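Local atomic coordinates of transcriptional regulator (Streptococcus pneumoniae, PDB entry 2GNP), a protein that probably regulates transcription in response to a small sugar-like effector, which its Rossmann-like putative sugar-binding domain would recognise. Residues A[10-13]-A[14-18]; A[49-52]-A[53-56]; A[235-238]-A[239-243]. One frame throughout, in Å; residues are numbered along the deposited sequence.

Contact 1. Residues A[10-13]-A[14-18]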
ATOM      1  N   PHE A  10     -12.451 -16.690 -12.433  1.00 24.78           N
ATOM      2  CA  PHE A  10     -11.258 -17.461 -12.050  1.00 26.16           C
ATOM      3  C   PHE A  10     -10.243 -17.444 -13.212  1.00 25.43           C
ATOM      4  O   PHE A  10      -9.032 -17.181 -13.003  1.00 25.23           O
ATOM      5  CB  PHE A  10     -11.694 -18.889 -11.655  1.00 26.90           C
ATOM      6  CG  PHE A  10     -10.577 -19.786 -11.192  1.00 29.40           C
ATOM      7  CD1 PHE A  10     -10.296 -20.966 -11.888  1.00 31.31           C
ATOM      8  CD2 PHE A  10      -9.848 -19.489 -10.034  1.00 32.08           C
ATOM      9  CE1 PHE A  10      -9.270 -21.848 -11.448  1.00 34.36           C
ATOM     10  CE2 PHE A  10      -8.821 -20.356  -9.580  1.00 32.76           C
ATOM     11  CZ  PHE A  10      -8.532 -21.526 -10.295  1.00 32.08           C
ATOM     12  N   LYS A  11     -10.731 -17.680 -14.436  1.00 24.79           N
ATOM     13  CA  LYS A  11      -9.916 -17.600 -15.653  1.00 24.90           C
ATOM     14  C   LYS A  11      -9.218 -16.229 -15.749  1.00 23.04           C
ATOM     15  O   LYS A  11      -7.993 -16.177 -15.990  1.00 22.48           O
ATOM     16  CB  LYS A  11     -10.754 -17.904 -16.913  1.00 26.03           C
ATOM     17  CG  LYS A  11     -10.094 -17.530 -18.296  1.00 27.27           C
ATOM     18  CD  LYS A  11     -10.538 -18.415 -19.533  1.00 29.02           C
ATOM     19  CE  LYS A  11     -12.016 -18.287 -19.930  1.00 32.54           C
ATOM     20  NZ  LYS A  11     -12.222 -18.921 -21.295  1.00 31.40           N
ATOM     21  N   LEU A  12      -9.977 -15.149 -15.524  1.00 20.46           N
ATOM     22  CA  LEU A  12      -9.423 -13.801 -15.630  1.00 18.69           C
ATOM     23  C   LEU A  12      -8.350 -13.612 -14.556  1.00 17.92           C
ATOM     24  O   LEU A  12      -7.282 -13.085 -14.860  1.00 16.88           O
ATOM     25  CB  LEU A  12     -10.492 -12.708 -15.487  1.00 20.23           C
ATOM     26  CG  LEU A  12     -10.072 -11.231 -15.501  1.00 19.31           C
ATOM     27  CD1 LEU A  12      -9.347 -10.829 -16.836  1.00 18.81           C
ATOM     28  CD2 LEU A  12     -11.340 -10.332 -15.203  1.00 17.64           C
ATOM     29  N   GLU A  13      -8.650 -14.026 -13.321  1.00 17.28           N
ATOM     30  CA  GLU A  13      -7.666 -13.968 -12.220  1.00 18.30           C
ATOM     31  C   GLU A  13      -6.359 -14.669 -12.631  1.00 18.09           C
ATOM     32  O   GLU A  13      -5.245 -14.111 -12.471  1.00 18.07           O
ATOM     33  CB  GLU A  13      -8.236 -14.564 -10.923  1.00 18.23           C
ATOM     34  CG  GLU A  13      -9.408 -13.710 -10.342  1.00 16.84           C
ATOM     35  CD  GLU A  13      -9.901 -14.229  -8.972  1.00 20.02           C
ATOM     36  OE1 GLU A  13      -9.620 -15.400  -8.660  1.00 23.84           O
ATOM     37  OE2 GLU A  13     -10.565 -13.459  -8.221  1.00 21.88           O
ATOM     38  N   ASN A  14      -6.469 -15.884 -13.176  1.00 18.11           N
ATOM     39  CA  ASN A  14      -5.271 -16.686 -13.509  1.00 19.59           C
ATOM     40  C   ASN A  14      -4.503 -16.061 -14.654  1.00 18.86           C
ATOM     41  O   ASN A  14      -3.263 -16.068 -14.660  1.00 19.75           O
ATOM     42  CB  ASN A  14      -5.655 -18.135 -13.866  1.00 21.71           C
ATOM     43  CG  ASN A  14      -6.116 -18.922 -12.643  1.00 25.25           C
ATOM     44  OD1 ASN A  14      -5.720 -18.612 -11.513  1.00 30.70           O
ATOM     45  ND2 ASN A  14      -6.985 -19.919 -12.849  1.00 26.49           N
ATOM     46  N   TYR A  15      -5.243 -15.527 -15.611  1.00 18.61           N
ATOM     47  CA  TYR A  15      -4.686 -14.778 -16.722  1.00 18.54           C
ATOM     48  C   TYR A  15      -3.809 -13.603 -16.258  1.00 18.70           C
ATOM     49  O   TYR A  15      -2.644 -13.446 -16.711  1.00 18.83           O
ATOM     50  CB  TYR A  15      -5.799 -14.293 -17.655  1.00 20.82           C
ATOM     51  CG  TYR A  15      -5.336 -13.421 -18.770  1.00 22.38           C
ATOM     52  CD1 TYR A  15      -5.405 -12.009 -18.661  1.00 23.84           C
ATOM     53  CD2 TYR A  15      -4.874 -13.981 -19.975  1.00 23.53           C
ATOM     54  CE1 TYR A  15      -5.006 -11.182 -19.697  1.00 25.20           C
ATOM     55  CE2 TYR A  15      -4.495 -13.161 -21.024  1.00 26.40           C
ATOM     56  CZ  TYR A  15      -4.548 -11.765 -20.881  1.00 27.01           C
ATOM     57  OH  TYR A  15      -4.169 -10.932 -21.904  1.00 26.78           O
ATOM     58  N   VAL A  16      -4.334 -12.820 -15.314  1.00 17.49           N
ATOM     59  CA  VAL A  16      -3.641 -11.623 -14.854  1.00 16.26           C
ATOM     60  C   VAL A  16      -2.470 -12.079 -13.961  1.00 16.43           C
ATOM     61  O   VAL A  16      -1.371 -11.512 -14.021  1.00 15.28           O
ATOM     62  CB  VAL A  16      -4.627 -10.693 -14.050  1.00 15.90           C
ATOM     63  CG1 VAL A  16      -3.833  -9.566 -13.275  1.00 16.46           C
ATOM     64  CG2 VAL A  16      -5.716 -10.117 -14.939  1.00 15.77           C
ATOM     65  N   LYS A  17      -2.665 -13.085 -13.112  1.00 15.32           N
ATOM     66  CA  LYS A  17      -1.539 -13.605 -12.288  1.00 15.16           C
ATOM     67  C   LYS A  17      -0.363 -14.073 -13.157  1.00 16.20           C
ATOM     68  O   LYS A  17       0.788 -13.772 -12.861  1.00 17.36           O
ATOM     69  CB  LYS A  17      -1.956 -14.702 -11.352  1.00 15.64           C
ATOM     70  CG  LYS A  17      -2.766 -14.175 -10.209  1.00 14.82           C
ATOM     71  CD  LYS A  17      -3.047 -15.269  -9.237  1.00 17.00           C
ATOM     72  CE  LYS A  17      -4.039 -16.218  -9.792  1.00 20.89           C
ATOM     73  NZ  LYS A  17      -4.531 -17.239  -8.769  1.00 24.56           N
ATOM     74  N   GLU A  18      -0.649 -14.873 -14.179  1.00 17.47           N
ATOM     75  CA  GLU A  18       0.432 -15.368 -15.043  1.00 18.08           C
ATOM     76  C   GLU A  18       1.053 -14.193 -15.849  1.00 17.83           C
ATOM     77  O   GLU A  18       2.296 -14.140 -16.049  1.00 18.35           O
ATOM     78  CB  GLU A  18      -0.125 -16.469 -15.937  1.00 19.40           C
ATOM     79  CG  GLU A  18       0.947 -17.342 -16.591  1.00 23.27           C
ATOM     80  CD  GLU A  18       1.602 -16.637 -17.768  1.00 28.31           C
ATOM     81  OE1 GLU A  18       2.797 -16.951 -18.007  1.00 27.81           O
ATOM     82  OE2 GLU A  18       0.935 -15.768 -18.435  1.00 29.55           O
TER
HETATM   83  O   HOH W   1      -6.954 -16.000  -8.086  1.00 36.66           O

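Contact 2. Residues A[49-52]-A[53-56]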
ATOM      1  N   GLY A  49     -11.308 -10.561   5.077  1.00 16.94           N
ATOM      2  CA  GLY A  49     -11.225 -12.001   5.180  1.00 17.83           C
ATOM      3  C   GLY A  49      -9.856 -12.546   4.784  1.00 16.31           C
ATOM      4  O   GLY A  49      -9.270 -13.395   5.481  1.00 16.81           O
ATOM      5  N   VAL A  50      -9.371 -12.052   3.643  1.00 16.73           N
ATOM      6  CA  VAL A  50      -8.061 -12.455   3.149  1.00 16.92           C
ATOM      7  C   VAL A  50      -6.989 -12.171   4.213  1.00 15.83           C
ATOM      8  O   VAL A  50      -6.200 -13.054   4.583  1.00 15.08           O
ATOM      9  CB  VAL A  50      -7.700 -11.768   1.838  1.00 16.89           C
ATOM     10  CG1 VAL A  50      -6.221 -11.912   1.639  1.00 18.21           C
ATOM     11  CG2 VAL A  50      -8.498 -12.383   0.647  1.00 17.59           C
ATOM     12  N   LEU A  51      -6.986 -10.965   4.783  1.00 15.31           N
ATOM     13  CA  LEU A  51      -5.915 -10.645   5.750  1.00 14.98           C
ATOM     14  C   LEU A  51      -6.022 -11.493   7.055  1.00 15.11           C
ATOM     15  O   LEU A  51      -5.028 -11.993   7.599  1.00 15.57           O
ATOM     16  CB  LEU A  51      -5.947  -9.147   6.081  1.00 14.18           C
ATOM     17  CG  LEU A  51      -4.879  -8.679   7.057  1.00 16.34           C
ATOM     18  CD1 LEU A  51      -3.480  -8.938   6.483  1.00 16.75           C
ATOM     19  CD2 LEU A  51      -5.047  -7.160   7.271  1.00 12.46           C
ATOM     20  N   ARG A  52      -7.251 -11.661   7.558  1.00 15.82           N
ATOM     21  CA  ARG A  52      -7.430 -12.414   8.780  1.00 16.91           C
ATOM     22  C   ARG A  52      -6.837 -13.837   8.627  1.00 16.52           C
ATOM     23  O   ARG A  52      -6.198 -14.393   9.527  1.00 16.89           O
ATOM     24  CB  ARG A  52      -8.921 -12.437   9.196  1.00 16.46           C
ATOM     25  CG  ARG A  52      -9.185 -13.299  10.439  1.00 15.99           C
ATOM     26  CD  ARG A  52     -10.626 -13.222  10.914  1.00 18.96           C
ATOM     27  NE  ARG A  52     -10.794 -13.808  12.265  1.00 18.37           N
ATOM     28  CZ  ARG A  52     -10.944 -15.107  12.547  1.00 22.44           C
ATOM     29  NH1 ARG A  52     -10.836 -16.041  11.592  1.00 22.42           N
ATOM     30  NH2 ARG A  52     -11.122 -15.483  13.810  1.00 22.71           N
ATOM     31  N   ASN A  53      -7.060 -14.439   7.449  1.00 18.46           N
ATOM     32  CA  ASN A  53      -6.508 -15.766   7.160  1.00 19.80           C
ATOM     33  C   ASN A  53      -4.983 -15.863   7.061  1.00 19.90           C
ATOM     34  O   ASN A  53      -4.379 -16.933   7.282  1.00 20.29           O
ATOM     35  CB  ASN A  53      -7.174 -16.299   5.891  1.00 20.03           C
ATOM     36  CG  ASN A  53      -8.540 -16.898   6.183  1.00 25.67           C
ATOM     37  OD1 ASN A  53      -8.811 -17.301   7.329  1.00 29.09           O
ATOM     38  ND2 ASN A  53      -9.408 -16.970   5.162  1.00 26.58           N
ATOM     39  N   LEU A  54      -4.370 -14.740   6.688  1.00 17.71           N
ATOM     40  CA  LEU A  54      -2.926 -14.623   6.573  1.00 20.37           C
ATOM     41  C   LEU A  54      -2.276 -14.496   7.931  1.00 18.65           C
ATOM     42  O   LEU A  54      -1.146 -14.943   8.135  1.00 20.42           O
ATOM     43  CB  LEU A  54      -2.537 -13.423   5.696  1.00 20.71           C
ATOM     44  CG  LEU A  54      -2.923 -13.439   4.204  1.00 23.48           C
ATOM     45  CD1 LEU A  54      -2.425 -12.151   3.519  1.00 25.00           C
ATOM     46  CD2 LEU A  54      -2.425 -14.719   3.474  1.00 27.11           C
ATOM     47  N   ILE A  55      -2.991 -13.889   8.885  1.00 18.35           N
ATOM     48  CA  ILE A  55      -2.413 -13.620  10.184  1.00 17.52           C
ATOM     49  C   ILE A  55      -2.326 -14.874  11.055  1.00 18.29           C
ATOM     50  O   ILE A  55      -3.333 -15.532  11.334  1.00 20.47           O
ATOM     51  CB  ILE A  55      -3.104 -12.439  10.922  1.00 16.78           C
ATOM     52  CG1 ILE A  55      -2.979 -11.162  10.064  1.00 15.97           C
ATOM     53  CG2 ILE A  55      -2.457 -12.211  12.296  1.00 15.04           C
ATOM     54  CD1 ILE A  55      -3.869  -9.919  10.539  1.00 18.96           C
ATOM     55  N   ASP A  56      -1.112 -15.184  11.461  1.00 18.79           N
ATOM     56  CA  ASP A  56      -0.845 -16.308  12.341  1.00 19.44           C
ATOM     57  C   ASP A  56       0.039 -15.889  13.490  1.00 16.84           C
ATOM     58  O   ASP A  56       0.588 -14.804  13.515  1.00 17.02           O
ATOM     59  CB  ASP A  56      -0.117 -17.393  11.527  1.00 20.32           C
ATOM     60  CG  ASP A  56      -1.027 -18.109  10.520  1.00 29.14           C
ATOM     61  OD1 ASP A  56      -2.212 -18.422  10.830  1.00 35.24           O
ATOM     62  OD2 ASP A  56      -0.520 -18.428   9.413  1.00 38.60           O
TER

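Contact 3. Residues A[235-238]-A[239-243]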
ATOM      1  N   SER A 235      -3.075   3.489 -13.860  1.00 15.75           N
ATOM      2  CA  SER A 235      -1.639   3.606 -14.208  1.00 15.73           C
ATOM      3  C   SER A 235      -0.746   3.169 -13.030  1.00 15.88           C
ATOM      4  O   SER A 235       0.229   2.437 -13.222  1.00 14.38           O
ATOM      5  CB  SER A 235      -1.285   5.025 -14.629  1.00 16.41           C
ATOM      6  OG  SER A 235      -2.012   5.388 -15.843  1.00 18.94           O
ATOM      7  N   SER A 236      -1.154   3.554 -11.818  1.00 15.26           N
ATOM      8  CA  SER A 236      -0.379   3.219 -10.609  1.00 16.48           C
ATOM      9  C   SER A 236      -0.347   1.704 -10.371  1.00 15.11           C
ATOM     10  O   SER A 236       0.717   1.097 -10.078  1.00 13.68           O
ATOM     11  CB  SER A 236      -0.917   3.920  -9.356  1.00 16.81           C
ATOM     12  OG  SER A 236      -1.079   5.302  -9.606  1.00 22.45           O
ATOM     13  N   ILE A 237      -1.502   1.066 -10.507  1.00 13.62           N
ATOM     14  CA  ILE A 237      -1.571  -0.372 -10.315  1.00 13.82           C
ATOM     15  C   ILE A 237      -0.748  -1.094 -11.388  1.00 13.68           C
ATOM     16  O   ILE A 237       0.006  -2.030 -11.093  1.00 14.04           O
ATOM     17  CB  ILE A 237      -3.064  -0.844 -10.282  1.00 12.61           C
ATOM     18  CG1 ILE A 237      -3.786  -0.261  -9.013  1.00 13.40           C
ATOM     19  CG2 ILE A 237      -3.135  -2.344 -10.287  1.00 12.13           C
ATOM     20  CD1 ILE A 237      -5.280  -0.434  -9.082  1.00 16.38           C
ATOM     21  N   LEU A 238      -0.814  -0.598 -12.618  1.00 12.91           N
ATOM     22  CA  LEU A 238      -0.045  -1.261 -13.675  1.00 11.94           C
ATOM     23  C   LEU A 238       1.473  -1.168 -13.354  1.00 12.52           C
ATOM     24  O   LEU A 238       2.230  -2.133 -13.535  1.00 13.94           O
ATOM     25  CB  LEU A 238      -0.379  -0.579 -14.989  1.00 11.89           C
ATOM     26  CG  LEU A 238       0.415  -1.079 -16.223  1.00 14.14           C
ATOM     27  CD1 LEU A 238       0.250  -2.603 -16.438  1.00 16.36           C
ATOM     28  CD2 LEU A 238      -0.067  -0.279 -17.413  1.00 14.78           C
ATOM     29  N   SER A 239       1.894  -0.030 -12.814  1.00 12.64           N
ATOM     30  CA  SER A 239       3.329   0.178 -12.432  1.00 13.30           C
ATOM     31  C   SER A 239       3.752  -0.837 -11.382  1.00 13.55           C
ATOM     32  O   SER A 239       4.770  -1.530 -11.497  1.00 13.17           O
ATOM     33  CB  SER A 239       3.590   1.549 -11.856  1.00 16.00           C
ATOM     34  OG  SER A 239       3.382   2.581 -12.795  1.00 19.42           O
ATOM     35  N   VAL A 240       2.916  -0.940 -10.353  1.00 12.14           N
ATOM     36  CA  VAL A 240       3.186  -1.872  -9.234  1.00 13.11           C
ATOM     37  C   VAL A 240       3.247  -3.312  -9.747  1.00 12.79           C
ATOM     38  O   VAL A 240       4.128  -4.095  -9.335  1.00 12.71           O
ATOM     39  CB  VAL A 240       2.045  -1.661  -8.196  1.00 12.44           C
ATOM     40  CG1 VAL A 240       2.069  -2.759  -7.225  1.00 13.00           C
ATOM     41  CG2 VAL A 240       2.249  -0.242  -7.516  1.00 11.31           C
ATOM     42  N   LEU A 241       2.336  -3.671 -10.651  1.00 12.72           N
ATOM     43  CA  LEU A 241       2.349  -5.020 -11.257  1.00 13.88           C
ATOM     44  C   LEU A 241       3.659  -5.258 -12.068  1.00 14.33           C
ATOM     45  O   LEU A 241       4.292  -6.323 -11.975  1.00 14.77           O
ATOM     46  CB  LEU A 241       1.146  -5.198 -12.143  1.00 13.52           C
ATOM     47  CG  LEU A 241      -0.158  -5.226 -11.370  1.00 16.14           C
ATOM     48  CD1 LEU A 241      -1.335  -5.271 -12.354  1.00 17.19           C
ATOM     49  CD2 LEU A 241      -0.132  -6.470 -10.483  1.00 20.00           C
ATOM     50  N   ARG A 242       3.957  -4.295 -12.951  1.00 15.88           N
ATOM     51  CA  ARG A 242       5.204  -4.292 -13.755  1.00 16.31           C
ATOM     52  C   ARG A 242       6.482  -4.542 -12.987  1.00 16.20           C
ATOM     53  O   ARG A 242       7.293  -5.364 -13.446  1.00 18.50           O
ATOM     54  CB  ARG A 242       5.326  -3.004 -14.586  1.00 15.08           C
ATOM     55  CG  ARG A 242       4.544  -3.131 -15.857  1.00 17.83           C
ATOM     56  CD  ARG A 242       4.425  -1.750 -16.523  1.00 16.12           C
ATOM     57  NE  ARG A 242       3.690  -1.862 -17.789  1.00 20.35           N
ATOM     58  CZ  ARG A 242       3.405  -0.809 -18.558  1.00 22.26           C
ATOM     59  NH1 ARG A 242       3.767   0.395 -18.158  1.00 19.96           N
ATOM     60  NH2 ARG A 242       2.770  -0.949 -19.710  1.00 21.45           N
ATOM     61  N   ALA A 243       6.641  -3.876 -11.843  1.00 14.88           N
ATOM     62  CA  ALA A 243       7.854  -3.932 -11.011  1.00 16.16           C
ATOM     63  C   ALA A 243       7.729  -4.981  -9.913  1.00 14.64           C
ATOM     64  O   ALA A 243       8.641  -5.155  -9.082  1.00 14.53           O
ATOM     65  CB  ALA A 243       8.128  -2.556 -10.441  1.00 16.28           C
TER

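Contact 1. Residues A[10-13]-A[14-18]
Leu12 and Val16, one helical turn apart, form the packed side of this piece of helix 5-20. Their side chains lie side by side and point the same way, with Leu12 CD1 4.2 Å from Val16 CG2. Leucine and valine suit this side because it rests on other parts of the chain: Leu12 reaches Ile256 and Leu260 of helix 253-264, and Val16 meets Leu25 of strand 24-28.

The other side is looser and more open to solvent: the exposed Phe10 ring and the polar ends of Asn14, Glu13 and Lys17 gather there. Asn14 sends ND2 over one face of the Phe10 ring, nearer the rim than the centre and 3.3 Å from Phe10 CE1, the amide plane standing 75° from the ring. Phe10 brings its ring there because CG is anti to the backbone N (chi1 -178°). Asn14 OD1 takes a weak hydrogen bond from Lys17 NZ. A water bridges Glu13 and Lys17, 2.8 Å from Glu13 OE1 and 2.8 Å from Lys17 NZ, while Glu13 OE2 accepts a hydrogen bond from Ile27 N. This is an amphipathic surface helix whose apolar face covers strand 24-28 and the C-terminal helix of an alpha/beta fold.

Contact 2. Residues A[49-52]-A[53-56]
Ile55 meets Leu51 across the last turn of helix 36-54. CB of Ile55 stands 3.9 Å from Leu51 O and equally far from Arg52 O. CG1, beside the backbone N (chi1 -60°), comes to 3.3 Å from Leu51 O. The chain runs on to its tip, CD1, 3.8 Å from Leu51 CG, the two side chains slanting across one another. A beta-branched aliphatic residue suits the place: it tolerates the extended backbone (psi 122°) where the helix ends, and its apolar side chain is buried.

The backbone bonds record the end of the helix. Asn53 N to Gly49 O is a regular bond of 3.1 Å, but Leu54 N bonds to Val50 O at a longer 3.3 Å and, weakly, to Leu51 O. Ile55 N is likewise shared, between Leu51 O at 3.1 Å and, weakly, Arg52 O. Lys79 NZ donates to the carbonyls of Arg52 and Ile55, fitting for a cation at a helix C-terminus, and the Arg52 guanidinium reaches Ser78 O.

On the apolar side, Leu51 and Ile55 both touch Met109 of helix 102-113 and rest on strand 60-63, Leu54 meets Ile153 of strand 153-160, and Val50 lies against strand 248-252.

Contact 3. Residues A[235-238]-A[239-243]
The backbone of Ser235 to Arg242 is regular alpha-helix, held by i to i+4 bonds of which the last, Arg242 N to Leu238 O, is 2.8 Å long and almost straight at 172°.

Leu238 supports the head of Arg242. Leu238 CD2 lies over the centre of one guanidinium face, 3.7 Å from Arg242 CZ, and Leu238 CG is 3.7 Å from Arg242 NE. The arginine chain is extended from CG to NE, and with chi1 at -83° it folds back along the helix, so that the flat group crosses the leucine at a slant. An arginine serves well at this edge of the core: its face accepts an apolar neighbour while its N-H groups remain available for polar partners. NH2 forms a salt bridge with Asp263 and NH1 bonds to Ser197 O, which together should limit rotation of the head.

Ile237 and Leu241 make a second pair, pointing the same way, with Ile237 CG2 4.0 Å from Leu241 CD1. Both face helix 253-264, where Leu241 and Leu238 share Val259.

Ser235, Ser236 and Ser239 bring small side chains with a hydroxyl, and the last two are buried. Each hydroxyl finds a partner: Ser235 with Glu262, Ser236 with the carbonyls of Val187 and Gly159, Ser239 with Asp196 O. This is the connecting helix of a beta-alpha-beta unit, strand 223-227 to strand 248-252, in a Rossmann-like domain.

The three contacts follow one another along the chain, on helix 5-20, helix 36-54 and helix 234-242, all within one putative sugar-binding domain. Centre to centre, contacts 1 and 3 are about 16 Å apart, contacts 1 and 2 about 22 Å, and contacts 2 and 3 about 24 Å; none touches another. Helix 253-264 is a neighbour common to contacts 1 and 3, and strand 248-252 receives side chains from contact 2 and ends the crossover that contains contact 3. Strand 24-28, beneath contact 1, pairs in parallel with that same strand. The N-terminal helices and the C-terminal unit are thus assembled around one mixed sheet, so that the two ends of the chain meet, helix 5-20 lying against helix 253-264.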